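PDB 2R9G: AAA ATPase, central region from Enterococcus faecium, which probably forms the tetrameric C-terminal part of an MgsA/RarA-type AAA+ ATPase, a family linked to the upkeep of replicating DNA. Local coordinates for residues S19-S24 and M54-E59; S28-A33 and V94-C99. One frame throughout, in Å; residues are numbered along the deposited sequence. Where two conformers were deposited one is given.

Contact 1: S19-S24 and M54-E59; sequences SAFQKS and MVIGYE
Ile56 and Gln22 carry this contact between helix 14-26 and helix 46-61, whose segments 19-24 and 54-59 run roughly parallel, crossing at -30° with their axes 10.2 Å apart. Gln22 CA and Ile56 CA are 6.1 Å apart, the closest such pair here. The tight part is apolar. Ile56 turns CG1 to the side of its own backbone N (chi1 -64°), and the extended branch carries CD1 across to 3.6 Å from Gln22 CA. Gln22 CB and Ile56 CG1 lie 3.8 Å apart, the two side chains sliding past each other in opposite directions. On the flank, the Phe21 ring meets the same methyl obliquely, CE2 to Ile56 CD1 3.9 Å, and Phe21 also packs on Leu37 of helix 30-43, so this side is closed by the helical bundle.

The other side is looser and polar, and Gln22 itself is partly exposed to solvent, whereas Val55 and Glu59 are buried and pack on Leu82 and Ile89 of the second subunit. The bend at chi2 turns the Gln22 amide along the flank of Ile56 toward helix 46-61, where OE1 comes no nearer than 4.2 Å to Val55 CG1. At the far end, Gln22 NE2 gives Glu59 OE1 a weak hydrogen bond of 3.2 Å. The amide and carboxylate planes stand 48° apart, and the stronger partner of NE2 is Asp60 OD2. Glu59 OE2 forms a salt bridge with Arg26, also on helix 14-26.

The chemistry therefore divides: the apolar packing is carried by Ile56 against Gln22 and Phe21, while the cost of burying the Glu59 carboxylate is probably offset mainly by Arg26, with the Gln22 amide, shared with Asp60, a weak second partner.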
ATOM      1  N   SER C  19      15.836 -22.332  -1.442  1.00 33.02           N
ATOM      2  CA  SER C  19      16.983 -21.784  -0.716  1.00 32.79           C
ATOM      3  C   SER C  19      17.812 -20.848  -1.604  1.00 32.42           C
ATOM      4  O   SER C  19      18.115 -19.734  -1.196  1.00 30.68           O
ATOM      5  CB  SER C  19      17.856 -22.916  -0.155  1.00 35.23           C
ATOM      6  OG  SER C  19      19.026 -22.419   0.465  1.00 38.96           O
ATOM      7  N   ALA C  20      18.132 -21.291  -2.822  1.00 28.10           N
ATOM      8  CA  ALA C  20      18.910 -20.485  -3.771  1.00 26.67           C
ATOM      9  C   ALA C  20      18.187 -19.210  -4.226  1.00 25.67           C
ATOM     10  O   ALA C  20      18.821 -18.191  -4.465  1.00 24.86           O
ATOM     11  CB  ALA C  20      19.307 -21.318  -4.958  1.00 23.38           C
ATOM     12  N   PHE C  21      16.864 -19.297  -4.349  1.00 26.44           N
ATOM     13  CA  PHE C  21      15.977 -18.163  -4.609  1.00 25.10           C
ATOM     14  C   PHE C  21      16.080 -17.081  -3.521  1.00 24.75           C
ATOM     15  O   PHE C  21      16.319 -15.920  -3.839  1.00 26.93           O
ATOM     16  CB  PHE C  21      14.532 -18.686  -4.765  1.00 25.88           C
ATOM     17  CG  PHE C  21      13.489 -17.623  -5.052  1.00 26.54           C
ATOM     18  CD1 PHE C  21      13.618 -16.758  -6.130  1.00 25.87           C
ATOM     19  CD2 PHE C  21      12.337 -17.547  -4.275  1.00 30.84           C
ATOM     20  CE1 PHE C  21      12.639 -15.810  -6.404  1.00 20.63           C
ATOM     21  CE2 PHE C  21      11.348 -16.601  -4.540  1.00 25.70           C
ATOM     22  CZ  PHE C  21      11.505 -15.727  -5.606  1.00 28.84           C
ATOM     23  N   GLN C  22      15.908 -17.464  -2.251  1.00 26.36           N
ATOM     24  CA  GLN C  22      16.052 -16.523  -1.131  1.00 26.45           C
ATOM     25  C   GLN C  22      17.457 -15.903  -1.042  1.00 29.18           C
ATOM     26  O   GLN C  22      17.598 -14.686  -0.846  1.00 25.09           O
ATOM     27  CB  GLN C  22      15.626 -17.162   0.207  1.00 27.42           C
ATOM     28  CG  GLN C  22      16.047 -16.352   1.450  1.00 29.20           C
ATOM     29  CD  GLN C  22      15.078 -16.418   2.623  1.00 33.93           C
ATOM     30  OE1 GLN C  22      14.338 -17.384   2.793  1.00 38.63           O
ATOM     31  NE2 GLN C  22      15.095 -15.381   3.450  1.00 35.99           N
ATOM     32  N   LYS C  23      18.475 -16.744  -1.218  1.00 28.82           N
ATOM     33  CA  LYS C  23      19.870 -16.312  -1.131  0.50 28.19           C
ATOM     34  C   LYS C  23      20.269 -15.367  -2.274  1.00 28.87           C
ATOM     35  O   LYS C  23      21.029 -14.412  -2.057  1.00 31.72           O
ATOM     36  CB  LYS C  23      20.802 -17.526  -1.036  0.50 28.58           C
ATOM     37  CG  LYS C  23      20.670 -18.285   0.290  0.50 24.29           C
ATOM     38  CD  LYS C  23      21.384 -19.625   0.256  0.50 27.50           C
ATOM     39  CE  LYS C  23      21.518 -20.230   1.652  0.50 25.78           C
ATOM     40  NZ  LYS C  23      20.212 -20.721   2.188  0.50 19.91           N
ATOM     41  N   SER C  24      19.741 -15.616  -3.475  1.00 25.10           N
ATOM     42  CA  SER C  24      19.948 -14.721  -4.630  1.00 27.62           C
ATOM     43  C   SER C  24      19.353 -13.324  -4.425  1.00 28.17           C
ATOM     44  O   SER C  24      20.009 -12.327  -4.722  1.00 30.45           O
ATOM     45  CB  SER C  24      19.370 -15.320  -5.921  1.00 27.01           C
ATOM     46  OG  SER C  24      20.006 -16.532  -6.290  1.00 21.04           O
ATOM     47  N   MET C  54       7.147 -13.333   0.381  1.00 24.18           N
ATOM     48  CA  MET C  54       6.801 -12.495   1.539  1.00 23.54           C
ATOM     49  C   MET C  54       7.829 -12.599   2.674  1.00 24.36           C
ATOM     50  O   MET C  54       8.144 -11.592   3.300  1.00 22.01           O
ATOM     51  CB  MET C  54       5.381 -12.790   2.065  1.00 22.47           C
ATOM     52  CG  MET C  54       4.254 -12.315   1.137  1.00 25.55           C
ATOM     53  SD  MET C  54       2.575 -12.643   1.699  1.00 10.33           S
ATOM     54  CE  MET C  54       2.474 -14.422   1.620  1.00 15.40           C
ATOM     55  N   VAL C  55       8.351 -13.806   2.916  1.00 23.99           N
ATOM     56  CA  VAL C  55       9.422 -14.019   3.899  1.00 25.17           C
ATOM     57  C   VAL C  55      10.670 -13.223   3.525  1.00 27.89           C
ATOM     58  O   VAL C  55      11.215 -12.508   4.366  1.00 29.10           O
ATOM     59  CB  VAL C  55       9.796 -15.524   4.078  1.00 26.30           C
ATOM     60  CG1 VAL C  55      11.082 -15.687   4.914  1.00 21.04           C
ATOM     61  CG2 VAL C  55       8.668 -16.272   4.740  1.00 24.13           C
ATOM     62  N   ILE C  56      11.089 -13.330   2.264  1.00 26.49           N
ATOM     63  CA  ILE C  56      12.309 -12.664   1.780  1.00 27.77           C
ATOM     64  C   ILE C  56      12.224 -11.142   1.951  1.00 27.59           C
ATOM     65  O   ILE C  56      13.111 -10.540   2.550  1.00 32.04           O
ATOM     66  CB  ILE C  56      12.637 -13.030   0.303  1.00 22.41           C
ATOM     67  CG1 ILE C  56      12.955 -14.523   0.167  1.00 21.45           C
ATOM     68  CG2 ILE C  56      13.822 -12.228  -0.191  1.00 20.95           C
ATOM     69  CD1 ILE C  56      12.723 -15.067  -1.238  1.00 22.89           C
ATOM     70  N   GLY C  57      11.129 -10.548   1.470  1.00 28.04           N
ATOM     71  CA  GLY C  57      10.929  -9.105   1.534  1.00 24.21           C
ATOM     72  C   GLY C  57      10.984  -8.567   2.947  1.00 22.69           C
ATOM     73  O   GLY C  57      11.581  -7.524   3.204  1.00 24.21           O
ATOM     74  N   TYR C  58      10.381  -9.299   3.873  1.00 21.51           N
ATOM     75  CA  TYR C  58      10.357  -8.887   5.261  1.00 19.32           C
ATOM     76  C   TYR C  58      11.592  -9.289   6.066  1.00 15.67           C
ATOM     77  O   TYR C  58      11.916  -8.643   7.058  1.00 20.83           O
ATOM     78  CB  TYR C  58       9.108  -9.401   5.952  1.00 17.79           C
ATOM     79  CG  TYR C  58       7.831  -8.661   5.602  1.00 25.32           C
ATOM     80  CD1 TYR C  58       7.604  -7.359   6.047  1.00 26.59           C
ATOM     81  CD2 TYR C  58       6.827  -9.284   4.866  1.00 26.41           C
ATOM     82  CE1 TYR C  58       6.412  -6.695   5.744  1.00 27.59           C
ATOM     83  CE2 TYR C  58       5.645  -8.628   4.550  1.00 24.75           C
ATOM     84  CZ  TYR C  58       5.445  -7.339   4.985  1.00 20.15           C
ATOM     85  OH  TYR C  58       4.261  -6.710   4.681  1.00 24.53           O
ATOM     86  N   GLU C  59      12.261 -10.365   5.667  1.00 17.28           N
ATOM     87  CA  GLU C  59      13.466 -10.820   6.361  1.00 20.60           C
ATOM     88  C   GLU C  59      14.675 -10.023   5.907  1.00 19.43           C
ATOM     89  O   GLU C  59      15.402  -9.470   6.721  1.00 23.28           O
ATOM     90  CB  GLU C  59      13.710 -12.316   6.126  1.00 15.91           C
ATOM     91  CG  GLU C  59      14.838 -12.894   6.945  1.00 19.85           C
ATOM     92  CD  GLU C  59      15.124 -14.351   6.626  1.00 27.03           C
ATOM     93  OE1 GLU C  59      14.170 -15.164   6.523  1.00 27.28           O
ATOM     94  OE2 GLU C  59      16.317 -14.688   6.490  1.00 34.31           O
TER

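Contact 2: S28-A33 and V94-C99; sequences SDVDAA and VVVDLC
A Schellman motif followed directly by an N-cap forms the turn from helix 14-26 into helix 30-43, and Ser28, Val30 and Ala33 of this corner pack on the last turns of helix 88-100. Ser28, with positive phi, is the C-prime residue of the motif; Asp29 is the N-cap, its OD1 accepting from Ala32 N at 3.1 Å from above the carboxylate plane (63° out of it).

Val30 spreads its two methyls over one turn of the opposing helix. CG1, anti to the backbone N (chi1 -176°), meets Val96 CG2 at 3.7 Å, whereas CG2 rests on Cys99 CB at 3.8 Å. One turn further along helix 30-43, the CB of Ala33 is directed toward helix 88-100 and touches Val95 CG1 at 3.8 Å. Leu34 and Leu37 of helix 30-43 extend the cover over Val95, and Tyr173 of the third subunit also packs on Val30.

At the polar end, Lys103 NZ donates to both Ser28 OG and Cys99 O, tying the corner to the end of helix 88-100; Ser28 CA adds a CA-H...O contact of 3.3 Å to Cys99 O. Cys99 has more of its surface covered by the other segment than any other residue here: turned to the side of its backbone N, its SG sits 3.7 Å from Ala33 CB and 3.8 Å from Val30 CA.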
ATOM      1  N   SER C  28      21.334  -9.663  -3.780  1.00 26.70           N
ATOM      2  CA  SER C  28      21.193  -8.603  -4.791  1.00 29.00           C
ATOM      3  C   SER C  28      21.489  -9.028  -6.232  1.00 30.05           C
ATOM      4  O   SER C  28      21.858  -8.201  -7.067  1.00 29.76           O
ATOM      5  CB  SER C  28      21.984  -7.334  -4.406  1.00 29.40           C
ATOM      6  OG  SER C  28      21.565  -6.813  -3.152  1.00 31.83           O
ATOM      7  N   ASP C  29      21.296 -10.311  -6.529  1.00 31.60           N
ATOM      8  CA  ASP C  29      21.549 -10.828  -7.875  1.00 31.29           C
ATOM      9  C   ASP C  29      20.227 -11.024  -8.604  1.00 27.64           C
ATOM     10  O   ASP C  29      19.588 -12.065  -8.460  1.00 25.54           O
ATOM     11  CB  ASP C  29      22.331 -12.149  -7.800  1.00 30.30           C
ATOM     12  CG  ASP C  29      22.948 -12.563  -9.133  1.00 35.06           C
ATOM     13  OD1 ASP C  29      22.375 -12.273 -10.206  1.00 33.99           O
ATOM     14  OD2 ASP C  29      24.020 -13.209  -9.102  1.00 42.59           O
ATOM     15  N   VAL C  30      19.832 -10.025  -9.390  1.00 25.71           N
ATOM     16  CA  VAL C  30      18.566 -10.062 -10.143  1.00 27.31           C
ATOM     17  C   VAL C  30      18.465 -11.294 -11.041  1.00 25.42           C
ATOM     18  O   VAL C  30      17.469 -12.015 -11.002  1.00 31.29           O
ATOM     19  CB  VAL C  30      18.370  -8.797 -11.017  1.00 25.55           C
ATOM     20  CG1 VAL C  30      17.026  -8.832 -11.701  1.00 29.43           C
ATOM     21  CG2 VAL C  30      18.482  -7.559 -10.184  1.00 25.37           C
ATOM     22  N   ASP C  31      19.514 -11.538 -11.825  1.00 27.57           N
ATOM     23  CA  ASP C  31      19.501 -12.575 -12.859  1.00 26.50           C
ATOM     24  C   ASP C  31      19.411 -13.975 -12.285  1.00 22.25           C
ATOM     25  O   ASP C  31      18.708 -14.824 -12.824  1.00 27.16           O
ATOM     26  CB  ASP C  31      20.727 -12.433 -13.758  1.00 26.77           C
ATOM     27  CG  ASP C  31      20.791 -11.077 -14.434  1.00 32.90           C
ATOM     28  OD1 ASP C  31      19.854 -10.756 -15.198  1.00 34.59           O
ATOM     29  OD2 ASP C  31      21.765 -10.331 -14.187  1.00 32.89           O
ATOM     30  N   ALA C  32      20.112 -14.200 -11.176  1.00 26.81           N
ATOM     31  CA  ALA C  32      20.066 -15.482 -10.487  1.00 27.06           C
ATOM     32  C   ALA C  32      18.718 -15.683  -9.822  1.00 25.37           C
ATOM     33  O   ALA C  32      18.168 -16.777  -9.864  1.00 36.13           O
ATOM     34  CB  ALA C  32      21.179 -15.585  -9.476  1.00 21.81           C
ATOM     35  N   ALA C  33      18.174 -14.621  -9.232  1.00 27.04           N
ATOM     36  CA  ALA C  33      16.857 -14.695  -8.587  1.00 26.18           C
ATOM     37  C   ALA C  33      15.748 -14.959  -9.590  1.00 21.23           C
ATOM     38  O   ALA C  33      14.802 -15.697  -9.298  1.00 31.93           O
ATOM     39  CB  ALA C  33      16.574 -13.438  -7.806  1.00 16.39           C
ATOM     40  N   VAL C  94       8.335  -7.762  -8.289  1.00 27.13           N
ATOM     41  CA  VAL C  94       8.744  -7.621  -6.902  1.00 25.65           C
ATOM     42  C   VAL C  94      10.118  -8.205  -6.641  1.00 25.02           C
ATOM     43  O   VAL C  94      10.858  -7.677  -5.831  1.00 25.75           O
ATOM     44  CB  VAL C  94       7.665  -8.087  -5.855  1.00 29.46           C
ATOM     45  CG1 VAL C  94       6.436  -7.217  -5.947  1.00 27.05           C
ATOM     46  CG2 VAL C  94       7.277  -9.521  -6.028  1.00 34.44           C
ATOM     47  N   VAL C  95      10.474  -9.256  -7.370  1.00 26.72           N
ATOM     48  CA  VAL C  95      11.789  -9.882  -7.240  1.00 26.47           C
ATOM     49  C   VAL C  95      12.897  -8.892  -7.622  1.00 27.57           C
ATOM     50  O   VAL C  95      13.848  -8.702  -6.866  1.00 30.23           O
ATOM     51  CB  VAL C  95      11.871 -11.220  -8.041  1.00 26.25           C
ATOM     52  CG1 VAL C  95      13.308 -11.645  -8.298  1.00 33.52           C
ATOM     53  CG2 VAL C  95      11.142 -12.328  -7.300  1.00 30.63           C
ATOM     54  N   VAL C  96      12.741  -8.225  -8.762  1.00 27.22           N
ATOM     55  CA  VAL C  96      13.714  -7.227  -9.208  1.00 29.45           C
ATOM     56  C   VAL C  96      13.835  -6.080  -8.202  1.00 29.30           C
ATOM     57  O   VAL C  96      14.944  -5.728  -7.791  1.00 29.74           O
ATOM     58  CB  VAL C  96      13.390  -6.706 -10.624  1.00 27.55           C
ATOM     59  CG1 VAL C  96      14.396  -5.676 -11.036  1.00 14.80           C
ATOM     60  CG2 VAL C  96      13.418  -7.857 -11.623  1.00 28.04           C
ATOM     61  N   ASP C  97      12.684  -5.542  -7.793  1.00 27.38           N
ATOM     62  CA  ASP C  97      12.585  -4.496  -6.776  1.00 27.21           C
ATOM     63  C   ASP C  97      13.268  -4.909  -5.467  1.00 27.38           C
ATOM     64  O   ASP C  97      14.034  -4.129  -4.911  1.00 22.33           O
ATOM     65  CB  ASP C  97      11.107  -4.132  -6.529  1.00 26.41           C
ATOM     66  CG  ASP C  97      10.921  -2.936  -5.579  1.00 31.24           C
ATOM     67  OD1 ASP C  97      11.886  -2.194  -5.288  1.00 25.33           O
ATOM     68  OD2 ASP C  97       9.777  -2.734  -5.121  1.00 34.35           O
ATOM     69  N   LEU C  98      12.993  -6.125  -4.992  1.00 24.46           N
ATOM     70  CA  LEU C  98      13.585  -6.623  -3.748  1.00 23.47           C
ATOM     71  C   LEU C  98      15.100  -6.804  -3.854  1.00 21.39           C
ATOM     72  O   LEU C  98      15.832  -6.397  -2.953  1.00 22.05           O
ATOM     73  CB  LEU C  98      12.933  -7.936  -3.314  1.00 23.35           C
ATOM     74  CG  LEU C  98      11.503  -7.949  -2.767  1.00 25.67           C
ATOM     75  CD1 LEU C  98      11.136  -9.381  -2.340  1.00 18.32           C
ATOM     76  CD2 LEU C  98      11.294  -6.935  -1.629  1.00 24.74           C
ATOM     77  N   CYS C  99      15.554  -7.401  -4.958  1.00 25.41           N
ATOM     78  CA  CYS C  99      16.992  -7.566  -5.259  1.00 26.81           C
ATOM     79  C   CYS C  99      17.769  -6.260  -5.215  1.00 27.69           C
ATOM     80  O   CYS C  99      18.915  -6.239  -4.780  1.00 32.17           O
ATOM     81  CB  CYS C  99      17.216  -8.180  -6.654  1.00 20.33           C
ATOM     82  SG  CYS C  99      16.732  -9.903  -6.816  1.00 23.72           S
TER

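Contacts 1 and 2 have centres 10 Å apart and interleave along the chain, tying helices 14-26, 30-43, 46-61 and 88-100 into one bundle. The Schellman turn joins them: Ser24 O, at the end of segment 19-24, lies 3.0 Å from Asp29 N, a probable hydrogen bond. Packing joins them too, since Phe21 CD1 is 3.5 Å from Ala33 O and Ser24 CB is 3.6 Å from Ala33 N; Phe21 also touches Val95 of contact 2. Both contacts face the third subunit, where Tyr162 packs on Ser24, Asp29 and Ala32, so the corner contributes to a tetramer interface.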